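Local coordinates for putative glucoamylase (PDB 4GL3), which is a putative glucoamylase, probably a glycoside hydrolase of the six-hairpin (alpha/alpha) class that releases sugar from glucan-like substrates, at residues F141-N145 with P146-R150; S214-H217 with K218-N222; K291-K294 with G295-E298; M387-N390 with Y391-L395. All coordinates share one frame; numbering follows the deposited sequence. Where two conformers were deposited one is given.

Contact 1 (F141-N145 with P146-R150); sequences FTKDN and PTENR
The chain doubles back from Phe141 through Asn145 into a helix, which brings CA of Phe141 within 5.5 Å of CA of Glu148. Asn145 is the N-cap residue. Its CG sits between the backbone N and the carbonyl carbon (chi1 67°), and this lets OD1 accept from Glu148 N at 2.9 Å. The first helical turn adds Asn149 N to Asn145 O, also 2.9 Å. Glu148 does not bond to the backbone N of Asn145, and no capping box forms. Its chain extends past CG and sends the carboxylate into the loop, where OE1 accepts from Lys143 N at 3.0 Å. That donor comes from above the carboxylate plane. Glu148 CD lies at the edge of the Phe141 ring, 3.7 Å from Phe141 CD1, with the ring and carboxylate planes at 89°. In the conformer given, the aliphatic part of Lys143 runs beside the carboxylate. A water takes a bond from Asn145 ND2 and donates to Glu148 OE2 at 2.6 Å. Asn149 ties the outer side of the loop: its ND2 gives a nearly straight bond to Asp144 OD1, 3.0 Å long, while its OD1 accepts from Arg152. With an alanine at Glu148, Lys143 N would probably lose its acceptor, Arg75 this salt-bridge partner and the Phe141 edge the carboxylate beside it. The contact forms the link between helices 124-140 and 146-161. Helix 75-90 lies alongside, with Arg75 in a salt bridge to Glu148 and Met82 touching Phe141.

Contact 2 (S214-H217 with K218-N222); sequences SVYH and KGWAN
Tyr216 and Trp220, four residues apart, both hold CG opposite the backbone N (chi1 -178° and 173°); this shared torsion carries both rings out on the same side of the helix, where they come together. The setting is the last part of helix 213-220, where the backbone widens into a pi-type turn. The rings are nearly parallel, at 10°, but slid so far apart that they barely overlap. Their touch is therefore local: Tyr216 CE1 meets Trp220 CD1 at 3.4 Å. His217 lies next to Tyr216, whose CD2 approaches one face of its ring. The ring ends are anchored beyond the helix. Tyr216 OH bonds to Asp266 and His197, His217 ND1 bonds to Tyr268, and the Trp220 ring lies near-parallel to that of His197. The backbone shows the widening. Lys218 N still bonds to Ser214 O at 2.9 Å, an ordinary helical step. Next, Val215 O receives weak bonds from both Gly219 N at 3.1 Å and Trp220 N at 3.5 Å. One residue on, Ala221 N reaches back five residues to Tyr216 O, 3.1 Å away and almost in line with the carbonyl. Gly219 fits this turn because a CB there would run into Val215 O. Lys218 CB lies 3.3 Å from Ser214 O, and the lysine chain bends only at the end. At the end of the helix a water bridges two carbonyls, donating to His217 O at 2.9 Å and to Ala221 O at 2.8 Å.

Contact 3 (K291-K294 with G295-E298); sequences KGYK and GYGE
Tyr293 and Tyr296 stand at the two ends of a type II beta turn, with Lys294 and Gly295 at its corners. Gly295 comes first in the second half. Its positive phi (81°) is the one this corner needs, and a CB there would clash with Lys294 O. The turn lacks the usual closing bond, since Tyr293 O and Tyr296 N lie 4.0 Å apart. Tyr296 follows, and it carries the contact. Its side chain lies beside that of Tyr293 and points the same way, with CG opposite the carbonyl carbon (chi1 -84°). The rings meet obliquely, their planes at 43°. One face of the Tyr296 ring takes a CH-pi contact from Tyr293 CB, 3.8 Å from the ring centroid. The phenol end is fixed outside the turn: Tyr296 OH bonds to Asp320 OD1, and Tyr293 OH bonds to Asp320 O. Replacing Tyr296 by an alanine would probably leave Tyr293 CB without its ring face and Asp320 OD1 without this phenol partner. Leu303 and Ile324, from loops, also touch the Tyr296 side chain. Near the phenol end of Tyr296, Tyr293 CD2 lies 3.6 Å from Tyr296 OH and 3.7 Å from Tyr296 CZ.

Contact 4 (M387-N390 with Y391-L395); sequences MIEN and YRTGL
The Tyr391 ring turns its edge to the Ile388 carbonyl, with Ile388 O near the ring plane and 3.4 Å from Tyr391 CB. The second flat group, the Glu389 carboxylate, is used at both oxygens. Thr393 OG1 donates to Glu389 OE2 at 2.6 Å, on the anti lone pair, away from the other oxygen. OE1 instead meets Arg70 in a salt bridge and accepts from Gln23. The Glu389 chain bends at chi2 (58°), which curls the carboxylate back toward Thr393 and lays CG 3.8 Å from Leu395 CB. The third flat group is the Asn390 amide. Its OD1 passes 3.7 Å from Gly394 C and accepts from Trp397 N, while ND2 donates to the backbone O of Met257. Along another side, Ile388 and Arg392 run side by side, CG2 of Ile388 touching CD of Arg392 at 3.7 Å. The backbone carries the regular helical bonds, such as Thr393 N to Glu389 O. At the end Gly394 N donates to Asn390 O at 2.8 Å, from above the carbonyl plane. Gly394 takes a positive phi (63°), breaks the helical path and serves as the N-cap residue of the next helix. The carboxylate of Glu389 is thus held by Thr393 OG1, Gln23 and Arg70. The segment joins helix 378-393 to helix 395-401. Helix 15-27 packs on Ile388, Tyr391 and Arg392, helix 54-69 on Glu389 and Leu395, and helix 337-349 on Ile388 and Tyr391.

In the fold
The four contacts come in series along the chain, and none touches another. Contact 1 joins helices 124-140 and 146-161. Contact 2 ends helix 213-220, contact 3 is a turn in the loop after helix 271-288, and contact 4 lies where helix 378-393 passes to helix 395-401. Contacts 1 and 3 are on opposite sides of the chain's centre, with their centres about 51 Å apart. Contact 4 is the innermost, about 14 Å from that centre, and its nearest atoms come about 10 Å from contact 1. Contacts 2, 3 and 4 lie in the part of the chain that belongs to the putative glucoamylase family. Together the four mark helix ends and linking turns of a largely helical, probably six-hairpin, fold.

Contact 1 (F141-N145 with P146-R150)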
loop_
_atom_site.group_PDB
_atom_site.type_symbol
_atom_site.label_atom_id
_atom_site.label_comp_id
_atom_site.label_asym_id
_atom_site.label_seq_id
_atom_site.Cartn_x
_atom_site.Cartn_y
_atom_site.Cartn_z
ATOM N N PHE A 141 5.940 18.454 -5.046
ATOM C CA PHE A 141 5.844 19.397 -6.194
ATOM C C PHE A 141 5.644 20.849 -5.772
ATOM O O PHE A 141 4.572 21.426 -5.996
ATOM C CB PHE A 141 4.736 18.959 -7.158
ATOM C CG PHE A 141 5.026 17.657 -7.829
ATOM C CD1 PHE A 141 5.922 17.594 -8.869
ATOM C CD2 PHE A 141 4.459 16.502 -7.382
ATOM C CE1 PHE A 141 6.238 16.392 -9.463
ATOM C CE2 PHE A 141 4.732 15.294 -7.982
ATOM C CZ PHE A 141 5.615 15.251 -9.046
ATOM N N THR A 142 6.706 21.426 -5.207
ATOM C CA THR A 142 6.664 22.714 -4.523
ATOM C C THR A 142 7.174 23.876 -5.364
ATOM O O THR A 142 7.246 24.982 -4.872
ATOM C CB THR A 142 7.519 22.657 -3.230
ATOM O OG1 THR A 142 8.841 22.304 -3.591
ATOM C CG2 THR A 142 7.035 21.597 -2.281
ATOM N N LYS A 143 7.523 23.661 -6.630
ATOM C CA LYS A 143 8.034 24.743 -7.482
ATOM C C LYS A 143 6.941 25.752 -7.806
ATOM O O LYS A 143 5.781 25.389 -7.955
ATOM C CB LYS A 143 8.567 24.190 -8.804
ATOM C CG LYS A 143 9.688 23.191 -8.657
ATOM C CD LYS A 143 10.423 23.054 -9.969
ATOM C CE LYS A 143 11.820 22.517 -9.755
ATOM N NZ LYS A 143 12.562 22.714 -11.018
ATOM N N ASP A 144 7.310 27.008 -7.934
ATOM C CA ASP A 144 6.373 28.027 -8.351
ATOM C C ASP A 144 6.373 28.046 -9.891
ATOM O O ASP A 144 7.073 28.834 -10.505
ATOM C CB ASP A 144 6.813 29.395 -7.782
ATOM C CG ASP A 144 5.887 30.533 -8.199
ATOM O OD1 ASP A 144 4.731 30.276 -8.624
ATOM O OD2 ASP A 144 6.324 31.695 -8.123
ATOM N N ASN A 145 5.677 27.119 -10.517
ATOM C CA ASN A 145 5.469 27.196 -11.971
ATOM C C ASN A 145 4.055 26.701 -12.266
ATOM O O ASN A 145 3.383 26.201 -11.361
ATOM C CB ASN A 145 6.548 26.422 -12.763
ATOM C CG ASN A 145 6.474 24.912 -12.554
ATOM O OD1 ASN A 145 5.373 24.286 -12.503
ATOM N ND2 ASN A 145 7.642 24.305 -12.400
ATOM N N PRO A 146 3.581 26.894 -13.505
ATOM C CA PRO A 146 2.160 26.643 -13.716
ATOM C C PRO A 146 1.741 25.200 -13.442
ATOM O O PRO A 146 0.679 24.998 -12.854
ATOM C CB PRO A 146 1.961 27.018 -15.179
ATOM C CG PRO A 146 2.982 28.127 -15.414
ATOM C CD PRO A 146 4.180 27.682 -14.612
ATOM N N THR A 147 2.559 24.219 -13.839
ATOM C CA THR A 147 2.204 22.831 -13.654
ATOM C C THR A 147 2.131 22.455 -12.168
ATOM O O THR A 147 1.176 21.818 -11.723
ATOM C CB THR A 147 3.178 21.909 -14.392
ATOM O OG1 THR A 147 3.090 22.185 -15.789
ATOM C CG2 THR A 147 2.866 20.455 -14.156
ATOM N N GLU A 148 3.119 22.867 -11.388
ATOM C CA GLU A 148 3.200 22.402 -10.006
ATOM C C GLU A 148 2.272 23.235 -9.130
ATOM O O GLU A 148 1.744 22.729 -8.155
ATOM C CB GLU A 148 4.644 22.380 -9.472
ATOM C CG GLU A 148 5.556 21.515 -10.327
ATOM C CD GLU A 148 6.870 21.122 -9.666
ATOM O OE1 GLU A 148 7.063 21.362 -8.440
ATOM O OE2 GLU A 148 7.706 20.521 -10.390
ATOM N N ASN A 149 2.035 24.488 -9.489
ATOM C CA ASN A 149 1.042 25.277 -8.770
ATOM C C ASN A 149 -0.311 24.596 -8.892
ATOM O O ASN A 149 -1.047 24.506 -7.905
ATOM C CB ASN A 149 0.973 26.719 -9.275
ATOM C CG ASN A 149 2.211 27.528 -8.923
ATOM O OD1 ASN A 149 2.993 27.158 -8.033
ATOM N ND2 ASN A 149 2.399 28.648 -9.627
ATOM N N ARG A 150 -0.600 24.070 -10.083
ATOM C CA ARG A 150 -1.903 23.483 -10.375
ATOM C C ARG A 150 -2.037 22.105 -9.727
ATOM O O ARG A 150 -3.089 21.768 -9.220
ATOM C CB ARG A 150 -2.077 23.377 -11.870
ATOM C CG ARG A 150 -3.453 22.909 -12.336
ATOM C CD ARG A 150 -4.392 24.088 -12.560
ATOM N NE ARG A 150 -5.322 24.296 -11.447
ATOM C CZ ARG A 150 -6.574 23.832 -11.387
ATOM N NH1 ARG A 150 -7.090 23.107 -12.382
ATOM N NH2 ARG A 150 -7.324 24.087 -10.308
HETATM O O HOH W 1 8.254 21.220 -12.781
#

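Contact 2 (S214-H217 with K218-N222)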
loop_
_atom_site.group_PDB
_atom_site.type_symbol
_atom_site.label_atom_id
_atom_site.label_comp_id
_atom_site.label_asym_id
_atom_site.label_seq_id
_atom_site.Cartn_x
_atom_site.Cartn_y
_atom_site.Cartn_z
ATOM N N SER A 214 -12.899 9.456 19.518
ATOM C CA SER A 214 -13.537 8.234 19.972
ATOM C C SER A 214 -13.805 7.224 18.806
ATOM O O SER A 214 -13.915 6.004 19.043
ATOM C CB SER A 214 -14.835 8.587 20.709
ATOM O OG SER A 214 -15.736 9.162 19.735
ATOM N N VAL A 215 -13.861 7.715 17.568
ATOM C CA VAL A 215 -14.000 6.871 16.389
ATOM C C VAL A 215 -12.763 5.967 16.277
ATOM O O VAL A 215 -12.881 4.768 15.957
ATOM C CB VAL A 215 -14.255 7.723 15.105
ATOM C CG1 VAL A 215 -14.123 6.938 13.789
ATOM C CG2 VAL A 215 -15.614 8.450 15.171
ATOM N N TYR A 216 -11.588 6.533 16.533
ATOM C CA TYR A 216 -10.354 5.751 16.519
ATOM C C TYR A 216 -10.303 4.790 17.728
ATOM O O TYR A 216 -10.110 3.586 17.575
ATOM C CB TYR A 216 -9.131 6.679 16.569
ATOM C CG TYR A 216 -7.787 6.012 16.503
ATOM C CD1 TYR A 216 -7.410 5.304 15.395
ATOM C CD2 TYR A 216 -6.883 6.129 17.543
ATOM C CE1 TYR A 216 -6.174 4.731 15.307
ATOM C CE2 TYR A 216 -5.651 5.542 17.479
ATOM C CZ TYR A 216 -5.294 4.843 16.354
ATOM O OH TYR A 216 -4.044 4.250 16.276
ATOM N N HIS A 217 -10.458 5.333 18.928
ATOM C CA HIS A 217 -10.246 4.536 20.140
ATOM C C HIS A 217 -11.289 3.427 20.360
ATOM O O HIS A 217 -10.935 2.344 20.811
ATOM C CB HIS A 217 -10.122 5.450 21.373
ATOM C CG HIS A 217 -8.929 6.346 21.296
ATOM N ND1 HIS A 217 -7.633 5.858 21.352
ATOM C CD2 HIS A 217 -8.825 7.684 21.121
ATOM C CE1 HIS A 217 -6.790 6.872 21.245
ATOM N NE2 HIS A 217 -7.483 7.991 21.110
ATOM N N LYS A 218 -12.552 3.673 20.002
ATOM C CA LYS A 218 -13.607 2.638 20.123
ATOM C C LYS A 218 -13.845 1.801 18.879
ATOM O O LYS A 218 -14.240 0.667 18.977
ATOM C CB LYS A 218 -14.930 3.283 20.504
ATOM C CG LYS A 218 -14.892 3.911 21.871
ATOM C CD LYS A 218 -16.262 4.508 22.159
ATOM C CE LYS A 218 -16.460 4.851 23.617
ATOM N NZ LYS A 218 -15.959 6.239 23.857
ATOM N N GLY A 219 -13.620 2.355 17.703
ATOM C CA GLY A 219 -13.847 1.622 16.486
ATOM C C GLY A 219 -12.626 0.854 15.994
ATOM O O GLY A 219 -12.640 -0.362 15.911
ATOM N N TRP A 220 -11.564 1.562 15.631
ATOM C CA TRP A 220 -10.371 0.899 15.166
ATOM C C TRP A 220 -9.756 0.018 16.243
ATOM O O TRP A 220 -9.418 -1.126 15.962
ATOM C CB TRP A 220 -9.342 1.899 14.659
ATOM C CG TRP A 220 -8.028 1.356 14.311
ATOM C CD1 TRP A 220 -6.898 1.467 15.060
ATOM C CD2 TRP A 220 -7.646 0.641 13.124
ATOM N NE1 TRP A 220 -5.855 0.917 14.418
ATOM C CE2 TRP A 220 -6.276 0.369 13.238
ATOM C CE3 TRP A 220 -8.329 0.179 12.007
ATOM C CZ2 TRP A 220 -5.566 -0.313 12.267
ATOM C CZ3 TRP A 220 -7.630 -0.494 11.032
ATOM C CH2 TRP A 220 -6.263 -0.746 11.167
ATOM N N ALA A 221 -9.630 0.549 17.464
ATOM C CA ALA A 221 -8.747 -0.033 18.491
ATOM C C ALA A 221 -9.409 -1.017 19.440
ATOM O O ALA A 221 -9.045 -1.088 20.603
ATOM C CB ALA A 221 -8.056 1.094 19.303
ATOM N N ASN A 222 -10.383 -1.771 18.984
ATOM C CA ASN A 222 -11.077 -2.718 19.865
ATOM C C ASN A 222 -11.645 -3.844 18.998
ATOM O O ASN A 222 -12.655 -3.656 18.339
ATOM C CB ASN A 222 -12.182 -2.033 20.689
ATOM C CG ASN A 222 -12.709 -2.942 21.793
ATOM O OD1 ASN A 222 -12.089 -3.935 22.112
ATOM N ND2 ASN A 222 -13.845 -2.605 22.374
HETATM O O HOH W 2 -9.321 0.785 22.696
#

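Contact 3 (K291-K294 with G295-E298)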
loop_
_atom_site.group_PDB
_atom_site.type_symbol
_atom_site.label_atom_id
_atom_site.label_comp_id
_atom_site.label_asym_id
_atom_site.label_seq_id
_atom_site.Cartn_x
_atom_site.Cartn_y
_atom_site.Cartn_z
ATOM N N LYS A 291 4.313 -27.173 7.007
ATOM C CA LYS A 291 3.594 -27.997 6.015
ATOM C C LYS A 291 4.519 -28.708 5.026
ATOM O O LYS A 291 4.061 -29.510 4.198
ATOM C CB LYS A 291 2.567 -27.159 5.270
ATOM C CG LYS A 291 1.460 -26.672 6.196
ATOM C CD LYS A 291 0.387 -25.871 5.482
ATOM C CE LYS A 291 -0.531 -26.760 4.669
ATOM N NZ LYS A 291 -1.606 -25.941 4.050
ATOM N N GLY A 292 5.818 -28.422 5.120
ATOM C CA GLY A 292 6.838 -29.085 4.314
ATOM C C GLY A 292 6.844 -28.704 2.840
ATOM O O GLY A 292 7.127 -29.531 2.004
ATOM N N TYR A 293 6.516 -27.462 2.495
ATOM C CA TYR A 293 6.560 -27.061 1.096
ATOM C C TYR A 293 7.988 -27.027 0.565
ATOM O O TYR A 293 8.930 -26.872 1.339
ATOM C CB TYR A 293 5.907 -25.720 0.925
ATOM C CG TYR A 293 4.406 -25.783 1.075
ATOM C CD1 TYR A 293 3.635 -26.543 0.200
ATOM C CD2 TYR A 293 3.762 -25.104 2.087
ATOM C CE1 TYR A 293 2.259 -26.609 0.326
ATOM C CE2 TYR A 293 2.385 -25.150 2.207
ATOM C CZ TYR A 293 1.645 -25.917 1.328
ATOM O OH TYR A 293 0.283 -25.948 1.419
ATOM N N LYS A 294 8.150 -27.192 -0.749
ATOM C CA LYS A 294 9.476 -27.139 -1.368
ATOM C C LYS A 294 10.075 -25.716 -1.367
ATOM O O LYS A 294 9.400 -24.744 -1.729
ATOM C CB LYS A 294 9.406 -27.682 -2.796
ATOM C CG LYS A 294 10.738 -27.723 -3.521
ATOM C CD LYS A 294 10.670 -28.678 -4.700
ATOM C CE LYS A 294 11.770 -28.377 -5.709
ATOM N NZ LYS A 294 12.104 -29.588 -6.507
ATOM N N GLY A 295 11.327 -25.604 -0.922
ATOM C CA GLY A 295 12.096 -24.346 -0.997
ATOM C C GLY A 295 11.871 -23.267 0.057
ATOM O O GLY A 295 12.578 -22.297 0.074
ATOM N N TYR A 296 10.892 -23.419 0.936
ATOM C CA TYR A 296 10.647 -22.431 1.993
ATOM C C TYR A 296 11.880 -22.346 2.886
ATOM O O TYR A 296 12.417 -23.374 3.297
ATOM C CB TYR A 296 9.465 -22.854 2.872
ATOM C CG TYR A 296 8.083 -22.494 2.386
ATOM C CD1 TYR A 296 7.769 -22.417 1.041
ATOM C CD2 TYR A 296 7.068 -22.324 3.295
ATOM C CE1 TYR A 296 6.463 -22.083 0.628
ATOM C CE2 TYR A 296 5.768 -22.016 2.901
ATOM C CZ TYR A 296 5.466 -21.900 1.566
ATOM O OH TYR A 296 4.166 -21.607 1.210
ATOM N N GLY A 297 12.333 -21.141 3.214
ATOM C CA GLY A 297 13.627 -21.013 3.935
ATOM C C GLY A 297 14.112 -19.583 4.071
ATOM O O GLY A 297 13.386 -18.636 3.779
ATOM N N GLU A 298 15.355 -19.440 4.500
ATOM C CA GLU A 298 15.977 -18.132 4.706
ATOM C C GLU A 298 16.060 -17.328 3.423
ATOM O O GLU A 298 15.997 -16.111 3.462
ATOM C CB GLU A 298 17.391 -18.310 5.272
ATOM C CG GLU A 298 17.350 -18.916 6.666
ATOM C CD GLU A 298 18.719 -19.159 7.246
ATOM O OE1 GLU A 298 19.695 -18.604 6.693
ATOM O OE2 GLU A 298 18.803 -19.897 8.256
#

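Contact 4 (M387-N390 with Y391-L395)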
loop_
_atom_site.group_PDB
_atom_site.type_symbol
_atom_site.label_atom_id
_atom_site.label_comp_id
_atom_site.label_asym_id
_atom_site.label_seq_id
_atom_site.Cartn_x
_atom_site.Cartn_y
_atom_site.Cartn_z
HETATM N N MSE A 387 8.902 1.060 -0.888
HETATM C CA MSE A 387 9.501 0.678 0.402
HETATM C C MSE A 387 10.997 0.495 0.246
HETATM O O MSE A 387 11.740 0.808 1.163
HETATM C CB MSE A 387 8.835 -0.583 1.002
HETATM C CG MSE A 387 7.347 -0.386 1.348
HETATM SE SE MSE A 387 7.012 0.979 2.696
HETATM C CE MSE A 387 7.215 -0.003 4.349
ATOM N N ILE A 388 11.456 0.067 -0.934
ATOM C CA ILE A 388 12.883 0.074 -1.218
ATOM C C ILE A 388 13.353 1.505 -1.073
ATOM O O ILE A 388 14.351 1.767 -0.391
ATOM C CB ILE A 388 13.263 -0.505 -2.608
ATOM C CG1 ILE A 388 13.103 -2.044 -2.613
ATOM C CG2 ILE A 388 14.697 -0.089 -3.023
ATOM C CD1 ILE A 388 13.151 -2.666 -4.012
ATOM N N GLU A 389 12.631 2.460 -1.652
ATOM C CA GLU A 389 13.128 3.828 -1.533
ATOM C C GLU A 389 13.120 4.347 -0.070
ATOM O O GLU A 389 14.057 5.045 0.347
ATOM C CB GLU A 389 12.330 4.811 -2.414
ATOM C CG GLU A 389 12.981 6.171 -2.527
ATOM C CD GLU A 389 14.386 6.074 -3.102
ATOM O OE1 GLU A 389 14.545 5.261 -4.046
ATOM O OE2 GLU A 389 15.295 6.800 -2.623
ATOM N N ASN A 390 12.045 4.075 0.670
ATOM C CA ASN A 390 12.014 4.436 2.072
ATOM C C ASN A 390 13.214 3.873 2.847
ATOM O O ASN A 390 13.822 4.587 3.642
ATOM C CB ASN A 390 10.707 4.014 2.739
ATOM C CG ASN A 390 9.577 4.981 2.454
ATOM O OD1 ASN A 390 9.840 6.172 2.222
ATOM N ND2 ASN A 390 8.302 4.483 2.475
ATOM N N TYR A 391 13.551 2.610 2.609
ATOM C CA TYR A 391 14.792 2.038 3.182
ATOM C C TYR A 391 16.019 2.818 2.757
ATOM O O TYR A 391 16.875 3.085 3.575
ATOM C CB TYR A 391 14.963 0.577 2.766
ATOM C CG TYR A 391 16.335 0.003 3.033
ATOM C CD1 TYR A 391 16.806 -0.124 4.337
ATOM C CD2 TYR A 391 17.173 -0.378 1.989
ATOM C CE1 TYR A 391 18.050 -0.651 4.606
ATOM C CE2 TYR A 391 18.430 -0.919 2.254
ATOM C CZ TYR A 391 18.839 -1.035 3.571
ATOM O OH TYR A 391 20.056 -1.529 3.864
ATOM N N ARG A 392 16.151 3.166 1.482
ATOM C CA ARG A 392 17.403 3.803 1.043
ATOM C C ARG A 392 17.543 5.297 1.433
ATOM O O ARG A 392 18.612 5.732 1.687
ATOM C CB ARG A 392 17.573 3.666 -0.481
ATOM C CG ARG A 392 17.526 2.235 -1.029
ATOM C CD ARG A 392 17.537 2.217 -2.556
ATOM N NE ARG A 392 18.896 2.339 -3.060
ATOM C CZ ARG A 392 19.237 2.262 -4.347
ATOM N NH1 ARG A 392 18.308 2.133 -5.325
ATOM N NH2 ARG A 392 20.511 2.332 -4.661
ATOM N N THR A 393 16.465 6.082 1.405
ATOM C CA THR A 393 16.540 7.526 1.663
ATOM C C THR A 393 15.380 8.089 2.540
ATOM O O THR A 393 15.381 9.260 2.867
ATOM C CB THR A 393 16.479 8.316 0.329
ATOM O OG1 THR A 393 15.223 8.046 -0.326
ATOM C CG2 THR A 393 17.686 7.989 -0.611
ATOM N N GLY A 394 14.388 7.275 2.889
ATOM C CA GLY A 394 13.211 7.760 3.605
ATOM C C GLY A 394 12.374 8.778 2.822
ATOM O O GLY A 394 11.569 9.483 3.420
ATOM N N LEU A 395 12.541 8.822 1.490
ATOM C CA LEU A 395 11.927 9.809 0.611
ATOM C C LEU A 395 10.431 10.012 0.837
ATOM O O LEU A 395 10.004 11.158 1.078
ATOM C CB LEU A 395 12.129 9.439 -0.871
ATOM C CG LEU A 395 11.539 10.435 -1.881
ATOM C CD1 LEU A 395 12.272 11.804 -1.814
ATOM C CD2 LEU A 395 11.625 9.876 -3.306
#